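Citrate synthase (Pyrobaculum aerophilum, PDB 2IBP) probably catalyses the condensation of oxaloacetate with acetyl-CoA to give citrate and CoA, a step of the tricarboxylic acid cycle. Local coordinates at residues P95-V100 and V117-A122; S235-A240 and S370-W375; R258-I263 and S349-Y354; A325-V330 and L341-D346. All blocks are in the same frame, centred on the assembly; numbering follows the deposited sequence.

Interaction 1: P95-V100 and V117-A122; sequences PATVEV and VAAEGA
T97 is the first residue of P95-V100 to meet the other helix, and it meets E120. Its hydroxyl OG1 donates a short hydrogen bond of 2.6 Å to E120 OE1. The bond reaches the anti side of the carboxylate, with the donor 20° out of its plane. The two side chains cross nearly at a right angle. T97 chi1 of -56° sets OG1 beside the backbone N and turns it to the partner helix. A water donates to T97 OG1 at 2.7 Å and also donates to A119 O at 2.7 Å. The hydroxyl therefore gives one hydrogen bond and accepts another. E120 OE1 has a second donor in the backbone N of H94, and OE2 forms a salt bridge with K157. These partners fix the carboxylate in a buried place and probably help to keep it charged.

One turn further on, V100 continues the contact with carbon alone. Its CG2 rests on A119 CB at 3.8 Å. The small alanine is consistent with close packing: the axes of the two segments approach to 8.4 Å. L104 of the second subunit also packs on A119, and E114 of that subunit packs on A118.

The segments run antiparallel, 161° apart. They belong to consecutive helices, 95-103 and 109-123. This is a helical hairpin, placed at the subunit interface of the mainly alpha-helical citrate synthase fold.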
loop_
_atom_site.group_PDB
_atom_site.type_symbol
_atom_site.label_atom_id
_atom_site.label_comp_id
_atom_site.label_asym_id
_atom_site.label_seq_id
_atom_site.Cartn_x
_atom_site.Cartn_y
_atom_site.Cartn_z
ATOM N N PRO A 95 -7.245 20.547 -10.839
ATOM C CA PRO A 95 -8.502 20.213 -11.489
ATOM C C PRO A 95 -8.670 18.726 -11.836
ATOM O O PRO A 95 -9.774 18.205 -11.757
ATOM C CB PRO A 95 -8.484 21.087 -12.749
ATOM C CG PRO A 95 -7.665 22.253 -12.374
ATOM C CD PRO A 95 -6.605 21.725 -11.454
ATOM N N ALA A 96 -7.590 18.045 -12.219
ATOM C CA ALA A 96 -7.668 16.629 -12.565
ATOM C C ALA A 96 -8.094 15.820 -11.354
ATOM O O ALA A 96 -8.891 14.885 -11.459
ATOM C CB ALA A 96 -6.333 16.117 -13.091
ATOM N N THR A 97 -7.583 16.210 -10.191
ATOM C CA THR A 97 -7.929 15.543 -8.939
ATOM C C THR A 97 -9.419 15.715 -8.640
ATOM O O THR A 97 -10.099 14.767 -8.278
ATOM C CB THR A 97 -7.109 16.126 -7.793
ATOM O OG1 THR A 97 -5.719 16.013 -8.122
ATOM C CG2 THR A 97 -7.409 15.419 -6.475
ATOM N N VAL A 98 -9.930 16.924 -8.833
ATOM C CA VAL A 98 -11.342 17.208 -8.599
ATOM C C VAL A 98 -12.210 16.369 -9.535
ATOM O O VAL A 98 -13.212 15.795 -9.098
ATOM C CB VAL A 98 -11.641 18.708 -8.764
ATOM C CG1 VAL A 98 -13.129 18.975 -8.571
ATOM C CG2 VAL A 98 -10.820 19.490 -7.764
ATOM N N GLU A 99 -11.769 16.195 -10.782
ATOM C CA GLU A 99 -12.527 15.354 -11.710
ATOM C C GLU A 99 -12.485 13.898 -11.272
ATOM O O GLU A 99 -13.471 13.178 -11.417
ATOM C CB GLU A 99 -12.053 15.527 -13.143
ATOM C CG GLU A 99 -12.302 16.939 -13.656
ATOM C CD GLU A 99 -13.760 17.375 -13.496
ATOM O OE1 GLU A 99 -14.660 16.624 -13.935
ATOM O OE2 GLU A 99 -14.007 18.463 -12.923
ATOM N N VAL A 100 -11.335 13.441 -10.775
ATOM C CA VAL A 100 -11.252 12.086 -10.261
ATOM C C VAL A 100 -12.263 11.902 -9.125
ATOM O O VAL A 100 -13.027 10.948 -9.112
ATOM C CB VAL A 100 -9.831 11.745 -9.819
ATOM C CG1 VAL A 100 -9.800 10.469 -8.986
ATOM C CG2 VAL A 100 -8.946 11.622 -11.057
ATOM N N VAL A 117 -5.637 10.961 -4.004
ATOM C CA VAL A 117 -4.270 11.194 -3.552
ATOM C C VAL A 117 -3.282 10.816 -4.662
ATOM O O VAL A 117 -2.355 11.566 -4.976
ATOM C CB VAL A 117 -3.984 10.428 -2.278
ATOM C CG1 VAL A 117 -2.495 10.400 -2.002
ATOM C CG2 VAL A 117 -4.769 11.043 -1.129
ATOM N N ALA A 118 -3.526 9.694 -5.324
ATOM C CA ALA A 118 -2.672 9.293 -6.446
ATOM C C ALA A 118 -2.757 10.341 -7.561
ATOM O O ALA A 118 -1.746 10.733 -8.152
ATOM C CB ALA A 118 -3.100 7.929 -6.999
ATOM N N ALA A 119 -3.973 10.777 -7.873
ATOM C CA ALA A 119 -4.185 11.768 -8.924
ATOM C C ALA A 119 -3.473 13.071 -8.631
ATOM O O ALA A 119 -2.848 13.641 -9.520
ATOM C CB ALA A 119 -5.662 12.034 -9.142
ATOM N N GLU A 120 -3.567 13.544 -7.394
ATOM C CA GLU A 120 -2.905 14.794 -7.023
ATOM C C GLU A 120 -1.389 14.658 -7.140
ATOM O O GLU A 120 -0.703 15.565 -7.623
ATOM C CB GLU A 120 -3.317 15.227 -5.620
ATOM C CG GLU A 120 -2.784 16.582 -5.177
ATOM C CD GLU A 120 -3.457 17.793 -5.826
ATOM O OE1 GLU A 120 -4.521 17.667 -6.482
ATOM O OE2 GLU A 120 -2.920 18.912 -5.619
ATOM N N GLY A 121 -0.857 13.499 -6.781
ATOM C CA GLY A 121 0.583 13.297 -6.878
ATOM C C GLY A 121 1.062 13.251 -8.319
ATOM O O GLY A 121 2.223 13.598 -8.633
ATOM N N ALA A 122 0.139 12.889 -9.212
ATOM C CA ALA A 122 0.443 12.677 -10.632
ATOM C C ALA A 122 0.868 13.943 -11.338
ATOM O O ALA A 122 1.695 13.906 -12.254
ATOM C CB ALA A 122 -0.754 12.087 -11.332
HETATM O O HOH W 1 -3.952 16.060 -10.180
#

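Interaction 2: S235-A240 and S370-W375; sequences SSVAAA and SRVVGW
The methyl group of A240 sits as a small bump on the broad indole of W375. A240 CB lies 3.5 Å from the centroid of the six-membered ring, only 14° off the ring normal. This is a CH-pi contact over the face. R371 CG covers the opposite face, 3.2 Å above the plane and offset toward the rim. The indole is thus held between its own helix and the neighbouring one. W375 chi1 of -66° places CG beside the backbone N, and the ring reaches across to the other helix.

V237 fills the corner next to the indole. Its CG1 meets W375 CE3 obliquely at 3.9 Å and lies 4.2 Å from V372 CG2. M158 of helix 141-169 packs on both V237 and V372. The indole nitrogen NE1 is satisfied as well, hydrogen-bonded to S219 OG. An alanine in place of W375 would probably open a gap beneath A240 and V237 and leave S219 without this donor.

The axes of the two segments pass 10.5 Å apart at 127°, and helix 363-382 is kinked within this segment. A239 also packs on A239 of the second subunit. The arrangement is interior helix packing in the large alpha-helical body of citrate synthase, beside the dimer interface.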
loop_
_atom_site.group_PDB
_atom_site.type_symbol
_atom_site.label_atom_id
_atom_site.label_comp_id
_atom_site.label_asym_id
_atom_site.label_seq_id
_atom_site.Cartn_x
_atom_site.Cartn_y
_atom_site.Cartn_z
ATOM N N SER A 235 1.950 8.309 -3.366
ATOM C CA SER A 235 1.661 6.881 -3.496
ATOM C C SER A 235 1.735 6.164 -2.146
ATOM O O SER A 235 0.918 5.287 -1.837
ATOM C CB SER A 235 2.614 6.250 -4.509
ATOM O OG SER A 235 2.320 6.794 -5.783
ATOM N N SER A 236 2.688 6.566 -1.308
ATOM C CA SER A 236 2.812 5.977 0.024
ATOM C C SER A 236 1.558 6.276 0.871
ATOM O O SER A 236 1.037 5.409 1.582
ATOM C CB SER A 236 4.066 6.488 0.702
ATOM O OG SER A 236 5.222 6.074 -0.030
ATOM N N VAL A 237 1.065 7.502 0.767
ATOM C CA VAL A 237 -0.142 7.879 1.485
ATOM C C VAL A 237 -1.364 7.147 0.920
ATOM O O VAL A 237 -2.200 6.656 1.689
ATOM C CB VAL A 237 -0.337 9.406 1.538
ATOM C CG1 VAL A 237 -1.739 9.756 2.058
ATOM C CG2 VAL A 237 0.727 10.012 2.421
ATOM N N ALA A 238 -1.433 7.003 -0.401
ATOM C CA ALA A 238 -2.544 6.276 -1.018
ATOM C C ALA A 238 -2.570 4.837 -0.473
ATOM O O ALA A 238 -3.637 4.320 -0.134
ATOM C CB ALA A 238 -2.425 6.286 -2.538
ATOM N N ALA A 239 -1.392 4.219 -0.334
ATOM C CA ALA A 239 -1.282 2.871 0.224
ATOM C C ALA A 239 -1.706 2.831 1.692
ATOM O O ALA A 239 -2.374 1.914 2.112
ATOM C CB ALA A 239 0.140 2.318 0.065
ATOM N N ALA A 240 -1.294 3.827 2.475
ATOM C CA ALA A 240 -1.711 3.923 3.873
ATOM C C ALA A 240 -3.242 3.965 3.975
ATOM O O ALA A 240 -3.842 3.276 4.803
ATOM C CB ALA A 240 -1.117 5.161 4.502
ATOM N N SER A 370 -6.342 13.399 9.937
ATOM C CA SER A 370 -5.496 13.555 11.088
ATOM C C SER A 370 -4.134 12.871 10.904
ATOM O O SER A 370 -3.059 13.486 11.013
ATOM C CB SER A 370 -6.163 12.946 12.317
ATOM O OG SER A 370 -5.292 13.001 13.413
ATOM N N ARG A 371 -4.212 11.577 10.613
ATOM C CA ARG A 371 -3.049 10.711 10.579
ATOM C C ARG A 371 -2.086 10.930 9.427
ATOM O O ARG A 371 -0.938 10.516 9.504
ATOM C CB ARG A 371 -3.511 9.259 10.589
ATOM C CG ARG A 371 -2.408 8.227 10.637
ATOM C CD ARG A 371 -1.495 8.346 11.852
ATOM N NE ARG A 371 -2.278 8.423 13.096
ATOM C CZ ARG A 371 -2.669 7.369 13.808
ATOM N NH1 ARG A 371 -2.230 6.148 13.529
ATOM N NH2 ARG A 371 -3.447 7.530 14.863
ATOM N N VAL A 372 -2.532 11.636 8.399
ATOM C CA VAL A 372 -1.673 11.866 7.247
ATOM C C VAL A 372 -0.352 12.505 7.676
ATOM O O VAL A 372 0.712 12.174 7.136
ATOM C CB VAL A 372 -2.369 12.677 6.158
ATOM C CG1 VAL A 372 -2.859 13.995 6.702
ATOM C CG2 VAL A 372 -1.437 12.838 4.944
ATOM N N VAL A 373 -0.380 13.363 8.696
ATOM C CA VAL A 373 0.879 13.959 9.118
ATOM C C VAL A 373 1.822 12.916 9.721
ATOM O O VAL A 373 3.019 12.947 9.475
ATOM C CB VAL A 373 0.718 15.182 10.037
ATOM C CG1 VAL A 373 0.145 14.816 11.400
ATOM C CG2 VAL A 373 2.080 15.883 10.182
ATOM N N GLY A 374 1.282 11.985 10.500
ATOM C CA GLY A 374 2.086 10.905 11.040
ATOM C C GLY A 374 2.651 10.063 9.905
ATOM O O GLY A 374 3.827 9.735 9.890
ATOM N N TRP A 375 1.819 9.736 8.921
ATOM C CA TRP A 375 2.276 8.913 7.816
ATOM C C TRP A 375 3.455 9.549 7.109
ATOM O O TRP A 375 4.481 8.891 6.918
ATOM C CB TRP A 375 1.168 8.656 6.806
ATOM C CG TRP A 375 0.042 7.830 7.307
ATOM C CD1 TRP A 375 0.102 6.825 8.196
ATOM C CD2 TRP A 375 -1.295 7.826 6.781
ATOM N NE1 TRP A 375 -1.142 6.249 8.346
ATOM C CE2 TRP A 375 -2.014 6.855 7.488
ATOM C CE3 TRP A 375 -1.959 8.584 5.813
ATOM C CZ2 TRP A 375 -3.364 6.616 7.260
ATOM C CZ3 TRP A 375 -3.315 8.362 5.606
ATOM C CH2 TRP A 375 -3.997 7.391 6.333
#

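Interaction 3: R258-I263 and S349-Y354; sequences RNYLEI and SGIAFY
Two apolar contacts join L261 to Y354 and Y260 to I351. In the first, the leucine and tyrosine side chains come from opposite directions. L261 CD1 lies 3.9 Å from Y354 CE1, and the ring receives it obliquely. The other methyl, L261 CD2, lies 4.1 Å from Y354 OH. With CG anti to the backbone N (chi1 177°), the Y354 phenol extends to L261. In the second contact the side chains cross at about a right angle. I351 CD1 stands 4.1 Å from Y260 CE2, again obliquely. With Y354 replaced by an alanine, L261 would probably lose its partner on this helix, and a gap would open beside L319.

The polar bonds lead elsewhere. Y260 OH is hydrogen-bonded to F347 O, two residues before S349, which ties this ring to the backbone there. S349 OG bonds N253 ND2. A bound acetate, probably from the crystallisation liquor, lies about 4 Å from the Y354 side chain. The side chain of Y260 is about 8 Å from that of D346, a predicted active-site residue.

The contact joins helix 252-263 to helix 349-356. Helix 319-332 packs against both: its L319 touches Y260, L261 and Y354. Helix 198-210 adds I204, which packs on F353.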
loop_
_atom_site.group_PDB
_atom_site.type_symbol
_atom_site.label_atom_id
_atom_site.label_comp_id
_atom_site.label_asym_id
_atom_site.label_seq_id
_atom_site.Cartn_x
_atom_site.Cartn_y
_atom_site.Cartn_z
ATOM N N ARG A 258 -23.492 3.477 16.586
ATOM C CA ARG A 258 -24.626 2.645 16.191
ATOM C C ARG A 258 -25.115 1.810 17.377
ATOM O O ARG A 258 -26.301 1.598 17.528
ATOM C CB ARG A 258 -24.238 1.713 15.052
ATOM C CG ARG A 258 -23.971 2.420 13.749
ATOM C CD ARG A 258 -23.662 1.409 12.681
ATOM N NE ARG A 258 -23.434 2.017 11.384
ATOM C CZ ARG A 258 -24.389 2.311 10.510
ATOM N NH1 ARG A 258 -25.668 2.125 10.819
ATOM N NH2 ARG A 258 -24.063 2.812 9.325
ATOM N N ASN A 259 -24.189 1.295 18.182
ATOM C CA ASN A 259 -24.547 0.517 19.358
ATOM C C ASN A 259 -25.279 1.353 20.378
ATOM O O ASN A 259 -26.249 0.881 20.986
ATOM C CB ASN A 259 -23.327 -0.114 20.013
ATOM C CG ASN A 259 -22.786 -1.293 19.230
ATOM O OD1 ASN A 259 -23.407 -1.763 18.274
ATOM N ND2 ASN A 259 -21.672 -1.841 19.701
ATOM N N TYR A 260 -24.801 2.574 20.621
ATOM C CA TYR A 260 -25.471 3.443 21.580
ATOM C C TYR A 260 -26.889 3.717 21.092
ATOM O O TYR A 260 -27.819 3.741 21.891
ATOM C CB TYR A 260 -24.730 4.772 21.818
ATOM C CG TYR A 260 -23.302 4.626 22.301
ATOM C CD1 TYR A 260 -22.962 3.689 23.268
ATOM C CD2 TYR A 260 -22.310 5.517 21.876
ATOM C CE1 TYR A 260 -21.650 3.580 23.742
ATOM C CE2 TYR A 260 -20.996 5.400 22.329
ATOM C CZ TYR A 260 -20.679 4.433 23.254
ATOM O OH TYR A 260 -19.384 4.291 23.697
ATOM N N LEU A 261 -27.053 3.921 19.787
ATOM C CA LEU A 261 -28.385 4.175 19.237
ATOM C C LEU A 261 -29.306 2.983 19.470
ATOM O O LEU A 261 -30.487 3.154 19.789
ATOM C CB LEU A 261 -28.314 4.505 17.750
ATOM C CG LEU A 261 -27.710 5.874 17.434
ATOM C CD1 LEU A 261 -27.412 5.982 15.941
ATOM C CD2 LEU A 261 -28.618 7.025 17.912
ATOM N N GLU A 262 -28.773 1.781 19.305
ATOM C CA GLU A 262 -29.566 0.558 19.491
ATOM C C GLU A 262 -29.921 0.361 20.962
ATOM O O GLU A 262 -31.063 0.040 21.296
ATOM C CB GLU A 262 -28.799 -0.654 18.976
ATOM C CG GLU A 262 -29.590 -1.956 19.028
ATOM C CD GLU A 262 -28.823 -3.130 18.439
ATOM O OE1 GLU A 262 -27.615 -2.973 18.145
ATOM O OE2 GLU A 262 -29.430 -4.210 18.265
ATOM N N ILE A 263 -28.959 0.627 21.840
ATOM C CA ILE A 263 -29.156 0.501 23.286
ATOM C C ILE A 263 -30.305 1.420 23.716
ATOM O O ILE A 263 -31.229 0.998 24.426
ATOM C CB ILE A 263 -27.854 0.814 24.037
ATOM C CG1 ILE A 263 -26.851 -0.307 23.788
ATOM C CG2 ILE A 263 -28.112 0.961 25.557
ATOM C CD1 ILE A 263 -25.437 0.016 24.244
ATOM N N SER A 349 -15.367 9.122 20.318
ATOM C CA SER A 349 -15.128 10.019 19.187
ATOM C C SER A 349 -16.148 10.124 18.067
ATOM O O SER A 349 -16.152 11.121 17.357
ATOM C CB SER A 349 -13.758 9.754 18.584
ATOM O OG SER A 349 -13.772 8.550 17.869
ATOM N N GLY A 350 -17.045 9.147 17.936
ATOM C CA GLY A 350 -18.074 9.209 16.906
ATOM C C GLY A 350 -19.274 10.047 17.284
ATOM O O GLY A 350 -20.044 10.470 16.421
ATOM N N ILE A 351 -19.397 10.361 18.569
ATOM C CA ILE A 351 -20.574 11.078 19.062
ATOM C C ILE A 351 -20.695 12.491 18.504
ATOM O O ILE A 351 -21.704 12.858 17.892
ATOM C CB ILE A 351 -20.603 11.084 20.587
ATOM C CG1 ILE A 351 -20.734 9.638 21.113
ATOM C CG2 ILE A 351 -21.737 11.991 21.085
ATOM C CD1 ILE A 351 -20.609 9.504 22.616
ATOM N N ALA A 352 -19.633 13.274 18.638
ATOM C CA ALA A 352 -19.645 14.626 18.124
ATOM C C ALA A 352 -19.820 14.627 16.612
ATOM O O ALA A 352 -20.652 15.370 16.094
ATOM C CB ALA A 352 -18.372 15.358 18.528
ATOM N N PHE A 353 -19.098 13.745 15.905
ATOM C CA PHE A 353 -19.206 13.695 14.442
ATOM C C PHE A 353 -20.651 13.443 14.043
ATOM O O PHE A 353 -21.185 14.076 13.142
ATOM C CB PHE A 353 -18.389 12.566 13.810
ATOM C CG PHE A 353 -16.893 12.730 13.875
ATOM C CD1 PHE A 353 -16.297 13.964 13.974
ATOM C CD2 PHE A 353 -16.087 11.623 13.654
ATOM C CE1 PHE A 353 -14.900 14.071 13.996
ATOM C CE2 PHE A 353 -14.707 11.727 13.643
ATOM C CZ PHE A 353 -14.124 12.953 13.778
ATOM N N TYR A 354 -21.262 12.464 14.702
ATOM C CA TYR A 354 -22.641 12.107 14.409
ATOM C C TYR A 354 -23.535 13.342 14.563
ATOM O O TYR A 354 -24.338 13.652 13.694
ATOM C CB TYR A 354 -23.103 10.974 15.335
ATOM C CG TYR A 354 -24.555 10.584 15.150
ATOM C CD1 TYR A 354 -24.922 9.553 14.303
ATOM C CD2 TYR A 354 -25.548 11.226 15.877
ATOM C CE1 TYR A 354 -26.243 9.218 14.131
ATOM C CE2 TYR A 354 -26.862 10.868 15.747
ATOM C CZ TYR A 354 -27.205 9.880 14.873
ATOM O OH TYR A 354 -28.539 9.557 14.750
#

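Interaction 4: A325-V330 and L341-D346; sequences AIEQEV and LYPNVD
L341 O accepts a hydrogen bond of 2.7 Å from a water, and V330 CG1 lies 3.9 Å from the same oxygen. The water also donates weakly to V330 O, so it links the helix to the loop backbone. It lies 3.6 Å above the plane of the Y342 ring, offset toward the rim.

The rest of the contact centres on P343. E327 CG touches P343 CG at 3.8 Å, and the two side chains cross at roughly a right angle. With CG anti to the backbone N (chi1 -174°), the E327 chain passes the proline ring. Its carboxylate lies beyond, where OE2 is held by Y295 OH and by a salt bridge with K303. V330 CG1 adds a looser contact to P343 CD at 4.4 Å.

Further along the loop, N344 OD1 accepts from D346 N at 2.9 Å, in the carbonyl plane, forming an Asx turn. N344 ND2 bonds G288 O. The turn probably helps to shape the backbone leading into D346, a predicted active-site residue.

The loop L341-D346 runs between helices 334-338 and 349-356 and lies along helix 319-332. V273 of helix 269-276 also packs on V330, and D346 rests on A252 and N253 of helix 252-263.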
loop_
_atom_site.group_PDB
_atom_site.type_symbol
_atom_site.label_atom_id
_atom_site.label_comp_id
_atom_site.label_asym_id
_atom_site.label_seq_id
_atom_site.Cartn_x
_atom_site.Cartn_y
_atom_site.Cartn_z
ATOM N N ALA A 325 -23.056 6.444 30.913
ATOM C CA ALA A 325 -23.586 5.418 31.810
ATOM C C ALA A 325 -22.759 4.143 31.718
ATOM O O ALA A 325 -22.404 3.540 32.727
ATOM C CB ALA A 325 -25.042 5.144 31.476
ATOM N N ILE A 326 -22.444 3.755 30.490
ATOM C CA ILE A 326 -21.643 2.581 30.250
ATOM C C ILE A 326 -20.245 2.779 30.802
ATOM O O ILE A 326 -19.698 1.907 31.477
ATOM C CB ILE A 326 -21.598 2.268 28.761
ATOM C CG1 ILE A 326 -22.988 1.807 28.297
ATOM C CG2 ILE A 326 -20.535 1.194 28.448
ATOM C CD1 ILE A 326 -23.111 1.627 26.816
ATOM N N GLU A 327 -19.666 3.944 30.530
ATOM C CA GLU A 327 -18.334 4.240 31.032
ATOM C C GLU A 327 -18.260 4.107 32.551
ATOM O O GLU A 327 -17.349 3.482 33.078
ATOM C CB GLU A 327 -17.903 5.656 30.633
ATOM C CG GLU A 327 -16.468 5.940 31.002
ATOM C CD GLU A 327 -16.261 7.334 31.537
ATOM O OE1 GLU A 327 -17.153 7.844 32.246
ATOM O OE2 GLU A 327 -15.155 7.872 31.352
ATOM N N GLN A 328 -19.224 4.699 33.255
ATOM C CA GLN A 328 -19.245 4.643 34.713
ATOM C C GLN A 328 -19.285 3.208 35.235
ATOM O O GLN A 328 -18.527 2.843 36.143
ATOM C CB GLN A 328 -20.414 5.462 35.239
ATOM C CG GLN A 328 -20.229 6.956 34.972
ATOM C CD GLN A 328 -21.499 7.770 35.154
ATOM O OE1 GLN A 328 -21.557 8.936 34.759
ATOM N NE2 GLN A 328 -22.533 7.150 35.716
ATOM N N GLU A 329 -20.066 2.367 34.570
ATOM C CA GLU A 329 -20.170 0.969 34.961
ATOM C C GLU A 329 -18.863 0.236 34.709
ATOM O O GLU A 329 -18.381 -0.511 35.569
ATOM C CB GLU A 329 -21.341 0.291 34.250
ATOM C CG GLU A 329 -22.695 0.846 34.681
ATOM C CD GLU A 329 -22.973 0.658 36.176
ATOM O OE1 GLU A 329 -22.455 -0.311 36.777
ATOM O OE2 GLU A 329 -23.749 1.458 36.740
ATOM N N VAL A 330 -18.251 0.502 33.558
ATOM C CA VAL A 330 -16.969 -0.114 33.227
ATOM C C VAL A 330 -15.898 0.252 34.265
ATOM O O VAL A 330 -15.140 -0.610 34.719
ATOM C CB VAL A 330 -16.480 0.298 31.825
ATOM C CG1 VAL A 330 -14.974 0.029 31.677
ATOM C CG2 VAL A 330 -17.297 -0.386 30.749
ATOM N N LEU A 341 -8.984 -3.066 31.366
ATOM C CA LEU A 341 -9.859 -2.756 30.248
ATOM C C LEU A 341 -10.517 -1.408 30.511
ATOM O O LEU A 341 -11.338 -1.270 31.412
ATOM C CB LEU A 341 -10.920 -3.848 30.088
ATOM C CG LEU A 341 -10.376 -5.254 29.867
ATOM C CD1 LEU A 341 -11.502 -6.282 29.927
ATOM C CD2 LEU A 341 -9.619 -5.329 28.550
ATOM N N TYR A 342 -10.106 -0.401 29.747
ATOM C CA TYR A 342 -10.633 0.943 29.895
ATOM C C TYR A 342 -11.169 1.462 28.563
ATOM O O TYR A 342 -10.772 0.985 27.501
ATOM C CB TYR A 342 -9.527 1.911 30.333
ATOM C CG TYR A 342 -8.934 1.592 31.683
ATOM C CD1 TYR A 342 -7.963 0.612 31.821
ATOM C CD2 TYR A 342 -9.353 2.268 32.817
ATOM C CE1 TYR A 342 -7.428 0.313 33.056
ATOM C CE2 TYR A 342 -8.833 1.968 34.053
ATOM C CZ TYR A 342 -7.869 0.992 34.167
ATOM O OH TYR A 342 -7.329 0.717 35.403
ATOM N N PRO A 343 -11.976 2.529 28.626
ATOM C CA PRO A 343 -12.395 3.115 27.375
ATOM C C PRO A 343 -11.204 3.628 26.575
ATOM O O PRO A 343 -10.183 4.086 27.149
ATOM C CB PRO A 343 -13.281 4.292 27.805
ATOM C CG PRO A 343 -13.786 3.912 29.162
ATOM C CD PRO A 343 -12.605 3.193 29.779
ATOM N N ASN A 344 -11.303 3.469 25.268
ATOM C CA ASN A 344 -10.332 4.044 24.361
ATOM C C ASN A 344 -11.032 5.147 23.551
ATOM O O ASN A 344 -12.231 5.384 23.703
ATOM C CB ASN A 344 -9.656 2.976 23.506
ATOM C CG ASN A 344 -10.589 2.334 22.513
ATOM O OD1 ASN A 344 -11.322 3.019 21.800
ATOM N ND2 ASN A 344 -10.501 1.016 22.390
ATOM N N VAL A 345 -10.276 5.888 22.754
ATOM C CA VAL A 345 -10.849 7.049 22.085
ATOM C C VAL A 345 -12.092 6.720 21.250
ATOM O O VAL A 345 -13.017 7.540 21.154
ATOM C CB VAL A 345 -9.773 7.791 21.255
ATOM C CG1 VAL A 345 -9.402 6.956 20.046
ATOM C CG2 VAL A 345 -10.275 9.189 20.865
ATOM N N ASP A 346 -12.144 5.515 20.686
ATOM C CA ASP A 346 -13.275 5.105 19.845
ATOM C C ASP A 346 -14.598 5.050 20.626
ATOM O O ASP A 346 -15.679 5.082 20.047
ATOM C CB ASP A 346 -12.999 3.743 19.213
ATOM C CG ASP A 346 -11.786 3.754 18.308
ATOM O OD1 ASP A 346 -11.468 4.826 17.740
ATOM O OD2 ASP A 346 -11.152 2.682 18.170
HETATM O O HOH W 2 -11.977 -0.080 33.733
#

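How the interactions relate
Along the chain, interaction 1 closes before interaction 2 opens. The segments of interactions 3 and 4 then all fall between the two segments of interaction 2. Interactions 1 and 2 lie side by side, about 16 Å apart between centres, and touch where V117 meets V237 and A238. Both also reach the second subunit. Interactions 3 and 4, about 14 Å apart between centres, form another pair, joined where I326 packs on Y260 and I263. Interactions 1 and 4 are about 41 Å apart between centres, on opposite sides of the chain's centre. One pair thus belongs to the dimer side of the helical fold, and the other lies near the predicted active-site residue D346, which interaction 4 contains.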